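Local coordinates for protein putative rRNA methyltransferase (Sorangium cellulosum, PDB 4RWZ) that probably methylates 16S rRNA within the 30S subunit, thereby conferring aminoglycoside resistance, at residues 28-33 with 102-107; 121-126 with 172-177; 136-141 with 206-211. One frame throughout, in Å; residues are numbered along the deposited sequence.

Contact 1 (28-33 with 102-107); sequences LIDVGT and TLNFPW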
loop_
_atom_site.group_PDB
_atom_site.type_symbol
_atom_site.label_atom_id
_atom_site.label_comp_id
_atom_site.label_asym_id
_atom_site.label_seq_id
_atom_site.Cartn_x
_atom_site.Cartn_y
_atom_site.Cartn_z
ATOM N N LEU A 28 -4.124 -8.264 1.938
ATOM C CA LEU A 28 -4.229 -6.875 1.532
ATOM C C LEU A 28 -3.063 -6.138 2.162
ATOM O O LEU A 28 -2.739 -6.388 3.329
ATOM C CB LEU A 28 -5.558 -6.300 2.065
ATOM C CG LEU A 28 -5.723 -4.804 2.176
ATOM C CD1 LEU A 28 -5.797 -4.128 0.801
ATOM C CD2 LEU A 28 -7.039 -4.496 2.979
ATOM N N ILE A 29 -2.375 -5.304 1.374
ATOM C CA ILE A 29 -1.337 -4.439 1.953
ATOM C C ILE A 29 -1.692 -3.022 1.629
ATOM O O ILE A 29 -1.942 -2.672 0.466
ATOM C CB ILE A 29 0.059 -4.794 1.421
ATOM C CG1 ILE A 29 0.344 -6.285 1.765
ATOM C CG2 ILE A 29 1.125 -3.779 1.996
ATOM C CD1 ILE A 29 1.748 -6.783 1.212
ATOM N N ASP A 30 -1.705 -2.168 2.649
ATOM C CA ASP A 30 -2.057 -0.763 2.456
ATOM C C ASP A 30 -0.802 0.060 2.703
ATOM O O ASP A 30 -0.344 0.107 3.820
ATOM C CB ASP A 30 -3.147 -0.376 3.488
ATOM C CG ASP A 30 -3.621 1.094 3.349
ATOM O OD1 ASP A 30 -3.797 1.556 2.184
ATOM O OD2 ASP A 30 -3.893 1.810 4.400
ATOM N N VAL A 31 -0.251 0.710 1.672
ATOM C CA VAL A 31 1.040 1.416 1.828
ATOM C C VAL A 31 0.770 2.867 2.144
ATOM O O VAL A 31 -0.087 3.496 1.490
ATOM C CB VAL A 31 1.839 1.268 0.504
ATOM C CG1 VAL A 31 3.073 2.143 0.506
ATOM C CG2 VAL A 31 2.213 -0.153 0.376
ATOM N N GLY A 32 1.434 3.380 3.188
ATOM C CA GLY A 32 1.216 4.737 3.665
ATOM C C GLY A 32 -0.080 4.788 4.439
ATOM O O GLY A 32 -0.932 5.663 4.237
ATOM N N THR A 33 -0.231 3.862 5.364
ATOM C CA THR A 33 -1.568 3.685 5.990
ATOM C C THR A 33 -1.904 4.792 7.032
ATOM O O THR A 33 -3.053 4.881 7.533
ATOM C CB THR A 33 -1.614 2.282 6.611
ATOM O OG1 THR A 33 -2.951 1.905 6.915
ATOM C CG2 THR A 33 -0.842 2.297 7.932
ATOM N N THR A 102 -3.197 -1.311 -1.684
ATOM C CA THR A 102 -3.922 -0.046 -1.751
ATOM C C THR A 102 -3.024 1.161 -1.422
ATOM O O THR A 102 -2.108 1.080 -0.578
ATOM C CB THR A 102 -5.158 -0.038 -0.812
ATOM O OG1 THR A 102 -4.725 -0.333 0.536
ATOM C CG2 THR A 102 -6.210 -1.091 -1.297
ATOM N N LEU A 103 -3.236 2.261 -2.160
ATOM C CA LEU A 103 -2.591 3.561 -1.815
ATOM C C LEU A 103 -3.729 4.548 -1.748
ATOM O O LEU A 103 -4.259 4.966 -2.782
ATOM C CB LEU A 103 -1.608 4.006 -2.891
ATOM C CG LEU A 103 -0.351 3.113 -2.867
ATOM C CD1 LEU A 103 -0.552 2.140 -3.905
ATOM C CD2 LEU A 103 0.968 3.808 -3.041
ATOM N N ASN A 104 -4.120 4.903 -0.533
ATOM C CA ASN A 104 -5.273 5.791 -0.305
ATOM C C ASN A 104 -4.784 7.184 -0.003
ATOM O O ASN A 104 -4.234 7.408 1.065
ATOM C CB ASN A 104 -6.059 5.310 0.910
ATOM C CG ASN A 104 -6.768 4.014 0.641
ATOM O OD1 ASN A 104 -7.405 3.890 -0.385
ATOM N ND2 ASN A 104 -6.637 3.034 1.536
ATOM N N PHE A 105 -4.993 8.102 -0.934
ATOM C CA PHE A 105 -4.562 9.497 -0.751
ATOM C C PHE A 105 -3.087 9.661 -0.413
ATOM O O PHE A 105 -2.736 10.279 0.601
ATOM C CB PHE A 105 -5.425 10.186 0.312
ATOM C CG PHE A 105 -6.895 10.145 -0.036
ATOM C CD1 PHE A 105 -7.363 10.876 -1.111
ATOM C CD2 PHE A 105 -7.783 9.377 0.682
ATOM C CE1 PHE A 105 -8.720 10.834 -1.478
ATOM C CE2 PHE A 105 -9.139 9.347 0.310
ATOM C CZ PHE A 105 -9.577 10.087 -0.771
ATOM N N PRO A 106 -2.210 9.121 -1.264
ATOM C CA PRO A 106 -0.763 9.269 -1.019
ATOM C C PRO A 106 -0.360 10.758 -1.020
ATOM O O PRO A 106 -0.948 11.547 -1.746
ATOM C CB PRO A 106 -0.123 8.587 -2.264
ATOM C CG PRO A 106 -1.193 8.672 -3.335
ATOM C CD PRO A 106 -2.497 8.415 -2.518
ATOM N N TRP A 107 0.619 11.129 -0.231
ATOM C CA TRP A 107 1.114 12.502 -0.248
ATOM C C TRP A 107 1.765 12.832 -1.608
ATOM O O TRP A 107 1.997 11.931 -2.417
ATOM C CB TRP A 107 2.153 12.661 0.847
ATOM C CG TRP A 107 1.544 12.777 2.227
ATOM C CD1 TRP A 107 0.221 12.767 2.567
ATOM C CD2 TRP A 107 2.280 12.933 3.433
ATOM N NE1 TRP A 107 0.097 12.920 3.951
ATOM C CE2 TRP A 107 1.352 13.028 4.491
ATOM C CE3 TRP A 107 3.645 13.012 3.714
ATOM C CZ2 TRP A 107 1.761 13.200 5.843
ATOM C CZ3 TRP A 107 4.038 13.190 5.037
ATOM C CH2 TRP A 107 3.095 13.282 6.073
HETATM O O HOH W 1 -2.813 3.970 1.793
HETATM O O HOH W 2 -5.215 4.050 4.222
HETATM O O HOH W 3 -3.409 6.240 3.576
HETATM O O HOH W 4 -1.634 7.795 2.324
#
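Asp30 reaches across from strand 28-31 to Thr102 and Asn104 of the neighbouring strand. Its CB packs 3.3 Å from Thr102 OG1, and CG, anti to the backbone N (chi1 -179°), carries the carboxylate past the same hydroxyl. OD1 accepts a hydrogen bond from Thr102 OG1, 2.7 Å between the two oxygens, with the donor above the carboxylate plane, about 35° out of it. Water 1, which accepts from Asn104 N, also binds OD1. The other oxygen, OD2, takes a hydrogen bond from Thr33 OG1 on its anti side. Water 2 donates to Asp30 OD2 and accepts from Asn104 ND2, and the carboxylate and amide planes stand 49° apart.

The backbones form the parallel pairing of central strands in a Rossmann-like methyltransferase sheet. Thr102 N donates to Ile29 O at 2.8 Å and Val31 N to Thr102 O at 2.9 Å. Past Val31 the chain turns away at Gly32, whose positive phi suits glycine; this loop at the strand's C-terminal end is where the class I fold usually binds S-adenosylmethionine. The strands part here, and waters 3 and 4 each link Gly32 O with Asn104 O.

Thr102 CG2 meets Leu28 CD1 at 3.7 Å, the two side chains crossing at about a right angle. Val31 CB faces Leu103 CG more loosely, at 4.4 Å, while Phe38 of helix 37-45 packs on Asp30, Thr102 and Asn104.

Contact 2 (121-126 with 172-177); sequences VLEALR and RAAGFE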
loop_
_atom_site.group_PDB
_atom_site.type_symbol
_atom_site.label_atom_id
_atom_site.label_comp_id
_atom_site.label_asym_id
_atom_site.label_seq_id
_atom_site.Cartn_x
_atom_site.Cartn_y
_atom_site.Cartn_z
ATOM N N VAL A 121 9.721 3.606 -8.083
ATOM C CA VAL A 121 8.604 3.472 -7.149
ATOM C C VAL A 121 7.638 2.417 -7.661
ATOM O O VAL A 121 7.138 1.586 -6.909
ATOM C CB VAL A 121 7.892 4.800 -6.956
ATOM C CG1 VAL A 121 6.710 4.671 -5.956
ATOM C CG2 VAL A 121 8.875 5.836 -6.348
ATOM N N LEU A 122 7.367 2.438 -8.974
ATOM C CA LEU A 122 6.441 1.409 -9.490
ATOM C C LEU A 122 7.003 0.025 -9.306
ATOM O O LEU A 122 6.301 -0.911 -8.975
ATOM C CB LEU A 122 6.170 1.622 -10.977
ATOM C CG LEU A 122 5.530 2.948 -11.317
ATOM C CD1 LEU A 122 5.192 2.960 -12.861
ATOM C CD2 LEU A 122 4.217 3.170 -10.538
ATOM N N GLU A 123 8.304 -0.130 -9.516
ATOM C CA GLU A 123 8.941 -1.418 -9.304
ATOM C C GLU A 123 8.886 -1.840 -7.822
ATOM O O GLU A 123 8.712 -3.021 -7.506
ATOM C CB GLU A 123 10.405 -1.382 -9.802
ATOM C CG GLU A 123 10.475 -1.225 -11.342
ATOM C CD GLU A 123 11.860 -1.038 -11.860
ATOM O OE1 GLU A 123 12.797 -1.531 -11.163
ATOM O OE2 GLU A 123 12.000 -0.472 -12.982
ATOM N N ALA A 124 9.071 -0.872 -6.917
ATOM C CA ALA A 124 9.029 -1.240 -5.502
ATOM C C ALA A 124 7.626 -1.763 -5.122
ATOM O O ALA A 124 7.491 -2.715 -4.321
ATOM C CB ALA A 124 9.415 -0.038 -4.611
ATOM N N LEU A 125 6.599 -1.117 -5.667
ATOM C CA LEU A 125 5.195 -1.536 -5.377
ATOM C C LEU A 125 4.871 -2.881 -6.036
ATOM O O LEU A 125 4.242 -3.760 -5.424
ATOM C CB LEU A 125 4.244 -0.441 -5.846
ATOM C CG LEU A 125 4.419 0.902 -5.079
ATOM C CD1 LEU A 125 3.524 1.915 -5.792
ATOM C CD2 LEU A 125 3.942 0.747 -3.645
ATOM N N ARG A 126 5.312 -3.062 -7.267
ATOM C CA ARG A 126 5.067 -4.319 -7.979
ATOM C C ARG A 126 5.701 -5.496 -7.233
ATOM O O ARG A 126 5.189 -6.611 -7.235
ATOM C CB ARG A 126 5.608 -4.239 -9.405
ATOM C CG ARG A 126 5.573 -5.583 -10.176
ATOM C CD ARG A 126 4.098 -6.068 -10.385
ATOM N NE ARG A 126 4.075 -7.308 -11.179
ATOM C CZ ARG A 126 4.275 -8.511 -10.637
ATOM N NH1 ARG A 126 4.545 -8.613 -9.338
ATOM N NH2 ARG A 126 4.218 -9.604 -11.367
ATOM N N ARG A 172 3.454 -0.885 -17.654
ATOM C CA ARG A 172 3.817 -2.173 -18.225
ATOM C C ARG A 172 5.322 -2.428 -18.010
ATOM O O ARG A 172 5.739 -3.577 -17.786
ATOM C CB ARG A 172 3.509 -2.233 -19.745
ATOM C CG ARG A 172 2.138 -2.625 -19.994
ATOM C CD ARG A 172 1.938 -2.965 -21.513
ATOM N NE ARG A 172 0.554 -3.304 -21.763
ATOM C CZ ARG A 172 -0.134 -2.853 -22.808
ATOM N NH1 ARG A 172 0.455 -2.052 -23.692
ATOM N NH2 ARG A 172 -1.403 -3.216 -22.975
ATOM N N ALA A 173 6.124 -1.370 -18.150
ATOM C CA ALA A 173 7.575 -1.505 -17.995
ATOM C C ALA A 173 7.929 -1.877 -16.549
ATOM O O ALA A 173 9.089 -2.194 -16.280
ATOM C CB ALA A 173 8.314 -0.224 -18.416
ATOM N N ALA A 174 6.989 -1.697 -15.607
ATOM C CA ALA A 174 7.200 -2.123 -14.198
ATOM C C ALA A 174 6.475 -3.412 -13.819
ATOM O O ALA A 174 6.428 -3.763 -12.643
ATOM C CB ALA A 174 6.803 -0.967 -13.174
ATOM N N GLY A 175 5.784 -4.062 -14.765
ATOM C CA GLY A 175 5.062 -5.282 -14.440
ATOM C C GLY A 175 3.577 -5.128 -14.087
ATOM O O GLY A 175 2.970 -6.045 -13.502
ATOM N N PHE A 176 2.970 -4.005 -14.487
ATOM C CA PHE A 176 1.547 -3.732 -14.215
ATOM C C PHE A 176 0.807 -3.425 -15.492
ATOM O O PHE A 176 1.339 -2.720 -16.354
ATOM C CB PHE A 176 1.398 -2.465 -13.329
ATOM C CG PHE A 176 1.644 -2.690 -11.846
ATOM C CD1 PHE A 176 0.779 -3.479 -11.099
ATOM C CD2 PHE A 176 2.721 -2.051 -11.197
ATOM C CE1 PHE A 176 0.979 -3.656 -9.733
ATOM C CE2 PHE A 176 2.903 -2.186 -9.806
ATOM C CZ PHE A 176 2.035 -3.009 -9.090
ATOM N N GLU A 177 -0.435 -3.879 -15.574
ATOM C CA GLU A 177 -1.321 -3.494 -16.669
ATOM C C GLU A 177 -2.441 -2.622 -16.122
ATOM O O GLU A 177 -3.256 -3.090 -15.335
ATOM C CB GLU A 177 -1.889 -4.752 -17.331
ATOM C CG GLU A 177 -2.758 -4.458 -18.529
ATOM C CD GLU A 177 -1.978 -3.922 -19.732
ATOM O OE1 GLU A 177 -0.809 -4.324 -19.947
ATOM O OE2 GLU A 177 -2.566 -3.142 -20.516
HETATM O O HOH W 5 10.178 -0.123 -14.855
#
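Arg126 leaves its helix with CG anti to the backbone N (chi1 172°) and bends at chi2 (64°), a course that lays its aliphatic part along Ala174, Gly175 and Phe176. Phe176 turns one face of its ring to that arm. The Arg126 CD methylene sits over the centre of this face, 3.9 Å from the centroid, in a CH-pi contact, while Phe176 CE2 lies 3.4 Å from Arg126 CB. At the ring's edge, near its plane, are the carbonyl oxygen of Leu122 and the carbonyl carbon of Leu125.

Beyond CD, Arg126 NE donates to Gly175 O at 2.9 Å. The bond is bent, 140° at the hydrogen; the oxygen lies near the guanidinium plane, but NE stands above the carbonyl plane. Gly175 ends helix 160-172 in a Schellman motif, with a positive phi that calls for glycine. Just before it, the Ala174 methyl presses on Leu122 CB at 3.5 Å, tighter than usual for two carbons. On the outer side, water 5 donates both to Glu123 OE2 and to Ala173 O.

Arg126 NH2 has a further acceptor in Ile214 O. The one guanidinium therefore ties helix 119-127 to two backbone carbonyls, at the turn into strand 176-183 and past strand 207-213, while its CD methylene covers one face of the Phe176 ring: polar grip and apolar cover from a single side chain.

Contact 3 (136-141 with 206-211); sequences IALLNQ and TRLLTA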
loop_
_atom_site.group_PDB
_atom_site.type_symbol
_atom_site.label_atom_id
_atom_site.label_comp_id
_atom_site.label_asym_id
_atom_site.label_seq_id
_atom_site.Cartn_x
_atom_site.Cartn_y
_atom_site.Cartn_z
ATOM N N ILE A 136 -4.555 -0.628 -6.264
ATOM C CA ILE A 136 -5.687 0.311 -6.299
ATOM C C ILE A 136 -5.223 1.645 -5.653
ATOM O O ILE A 136 -4.803 1.659 -4.499
ATOM C CB ILE A 136 -6.818 -0.211 -5.439
ATOM C CG1 ILE A 136 -7.244 -1.600 -5.956
ATOM C CG2 ILE A 136 -8.036 0.761 -5.515
ATOM C CD1 ILE A 136 -8.470 -2.234 -5.172
ATOM N N ALA A 137 -5.282 2.731 -6.395
ATOM C CA ALA A 137 -4.819 4.014 -5.868
ATOM C C ALA A 137 -5.973 5.025 -5.927
ATOM O O ALA A 137 -6.657 5.160 -6.969
ATOM C CB ALA A 137 -3.598 4.515 -6.654
ATOM N N LEU A 138 -6.166 5.742 -4.820
ATOM C CA LEU A 138 -7.137 6.847 -4.769
ATOM C C LEU A 138 -6.320 8.123 -4.711
ATOM O O LEU A 138 -5.632 8.373 -3.709
ATOM C CB LEU A 138 -8.010 6.794 -3.528
ATOM C CG LEU A 138 -9.262 5.924 -3.662
ATOM C CD1 LEU A 138 -10.224 6.478 -4.715
ATOM C CD2 LEU A 138 -8.871 4.518 -4.025
ATOM N N LEU A 139 -6.415 8.934 -5.755
ATOM C CA LEU A 139 -5.447 10.015 -5.975
ATOM C C LEU A 139 -6.156 11.362 -5.844
ATOM O O LEU A 139 -7.168 11.589 -6.503
ATOM C CB LEU A 139 -4.805 9.906 -7.368
ATOM C CG LEU A 139 -4.086 8.587 -7.717
ATOM C CD1 LEU A 139 -3.475 8.663 -9.115
ATOM C CD2 LEU A 139 -3.064 8.254 -6.655
ATOM N N ASN A 140 -5.603 12.279 -5.059
ATOM C CA ASN A 140 -6.283 13.537 -4.836
ATOM C C ASN A 140 -5.163 14.539 -4.589
ATOM O O ASN A 140 -4.213 14.244 -3.848
ATOM C CB ASN A 140 -7.199 13.371 -3.620
ATOM C CG ASN A 140 -7.963 14.625 -3.275
ATOM O OD1 ASN A 140 -7.379 15.615 -2.860
ATOM N ND2 ASN A 140 -9.278 14.592 -3.478
ATOM N N GLN A 141 -5.252 15.697 -5.254
ATOM C CA GLN A 141 -4.180 16.674 -5.232
ATOM C C GLN A 141 -4.235 17.644 -4.079
ATOM O O GLN A 141 -3.370 18.516 -3.964
ATOM C CB GLN A 141 -4.164 17.455 -6.552
ATOM C CG GLN A 141 -3.819 16.580 -7.708
ATOM C CD GLN A 141 -3.529 17.364 -8.939
ATOM O OE1 GLN A 141 -3.316 18.576 -8.882
ATOM N NE2 GLN A 141 -3.526 16.683 -10.077
ATOM N N THR A 206 -11.232 13.398 -7.068
ATOM C CA THR A 206 -10.446 12.203 -6.674
ATOM C C THR A 206 -10.438 11.242 -7.857
ATOM O O THR A 206 -11.449 11.073 -8.539
ATOM C CB THR A 206 -11.012 11.548 -5.381
ATOM O OG1 THR A 206 -10.753 12.418 -4.277
ATOM C CG2 THR A 206 -10.315 10.229 -5.067
ATOM N N ARG A 207 -9.280 10.672 -8.164
ATOM C CA ARG A 207 -9.171 9.759 -9.293
ATOM C C ARG A 207 -8.906 8.353 -8.758
ATOM O O ARG A 207 -8.172 8.167 -7.778
ATOM C CB ARG A 207 -8.053 10.207 -10.252
ATOM C CG ARG A 207 -7.447 9.092 -11.162
ATOM C CD ARG A 207 -7.756 9.185 -12.687
ATOM N NE ARG A 207 -8.004 10.546 -13.192
ATOM C CZ ARG A 207 -8.719 10.824 -14.287
ATOM N NH1 ARG A 207 -9.228 9.837 -15.016
ATOM N NH2 ARG A 207 -8.912 12.083 -14.674
ATOM N N LEU A 208 -9.519 7.368 -9.395
ATOM C CA LEU A 208 -9.253 5.963 -9.080
ATOM C C LEU A 208 -8.413 5.372 -10.184
ATOM O O LEU A 208 -8.747 5.504 -11.358
ATOM C CB LEU A 208 -10.574 5.212 -8.992
ATOM C CG LEU A 208 -10.494 3.689 -8.989
ATOM C CD1 LEU A 208 -9.858 3.143 -7.708
ATOM C CD2 LEU A 208 -11.944 3.106 -9.213
ATOM N N LEU A 209 -7.262 4.803 -9.835
ATOM C CA LEU A 209 -6.421 4.211 -10.854
ATOM C C LEU A 209 -6.141 2.802 -10.375
ATOM O O LEU A 209 -5.746 2.631 -9.231
ATOM C CB LEU A 209 -5.104 4.996 -10.961
ATOM C CG LEU A 209 -4.040 4.516 -11.948
ATOM C CD1 LEU A 209 -4.598 4.647 -13.356
ATOM C CD2 LEU A 209 -2.791 5.398 -11.750
ATOM N N THR A 210 -6.352 1.790 -11.200
ATOM C CA THR A 210 -6.082 0.430 -10.731
ATOM C C THR A 210 -5.236 -0.260 -11.790
ATOM O O THR A 210 -5.240 0.118 -12.957
ATOM C CB THR A 210 -7.372 -0.441 -10.486
ATOM O OG1 THR A 210 -7.975 -0.760 -11.744
ATOM C CG2 THR A 210 -8.381 0.266 -9.556
ATOM N N ALA A 211 -4.434 -1.233 -11.378
ATOM C CA ALA A 211 -3.674 -1.982 -12.351
ATOM C C ALA A 211 -3.470 -3.404 -11.868
ATOM O O ALA A 211 -3.496 -3.677 -10.658
ATOM C CB ALA A 211 -2.299 -1.297 -12.609
#
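Asn140 and Thr206 extend the strand pairing by one more cross-link, a side-chain hydrogen bond just beyond the Leu139-Arg207 pair: Asn140 ND2 donates to Thr206 OG1 at 2.7 Å. It is nearly straight, 169° at the hydrogen, and the hydroxyl oxygen lies in the amide plane. Asn140 CG is anti to the backbone N (chi1 180°), which aims the amide across toward the threonine; at its other end Asn140 OD1 bonds to Ser142 OG, so both ends of the amide are engaged and its rotation is fixed.

Inward from this clasp, four backbone bonds join the strands. Leu139 and Arg207 exchange two, each of 2.8 Å between N of one residue and O of the other, and Ala137 and Leu209 exchange the next two. The intervening Leu138-Leu208 and Ile136-Thr210 pairs are non-hydrogen-bonded. At the Leu138-Leu208 pair, CA-H groups approach carbonyl oxygens: Leu138 CA lies 3.4 Å from Arg207 O, and Leu208 CA similarly meets Ala137 O.

On the face carrying Ile136, Leu138, Leu208 and Thr210, the apolar tips mesh along the strands. Leu208 CD1 touches Ile136 CG2 at 3.7 Å, the two side chains side by side and pointing the same way, and Leu138 CD2 comes obliquely against Leu208 CD1 at 4.1 Å. Leu138 CD1 turns the other way, onto Thr206 CG2 at 3.8 Å. On the other face, with Ala137 and Arg207, Leu139 CD1 meets Leu209 CD2 at 4.3 Å, and Leu111, Leu114 and Val115 of helix 108-115 pack against Leu139. Thr210 OG1 is bonded to Thr180 N of strand 176-183.

Strand 207-213 thus slots antiparallel between strands 133-139 and 176-183, the reversed seventh strand in the 3-2-1-4-5-7-6 order that identifies a class I methyltransferase.

All three contacts bear on one seven-stranded mixed sheet. Contact 1 comes first along the chain and pairs strands 26-31 and 98-104 near the middle; contact 3 joins 133-139 to 207-213, its centre about 10 Å from that of contact 1. Strands 98-104 and 133-139 are neighbours, with Leu103 N probably hydrogen-bonded to Ile136 O. Contact 2 sets helix 119-127 against the start of edge strand 176-183, its centre about 16 Å from contact 1 and 15 Å from contact 3; Leu103 CD2 packs on Leu125 CD1. Segments of contacts 2 and 3 alternate in sequence, and Phe176 touches Ala211. Together they span the sheet from its central strands to the outer strand 176-183, helix 119-127 packed beside them.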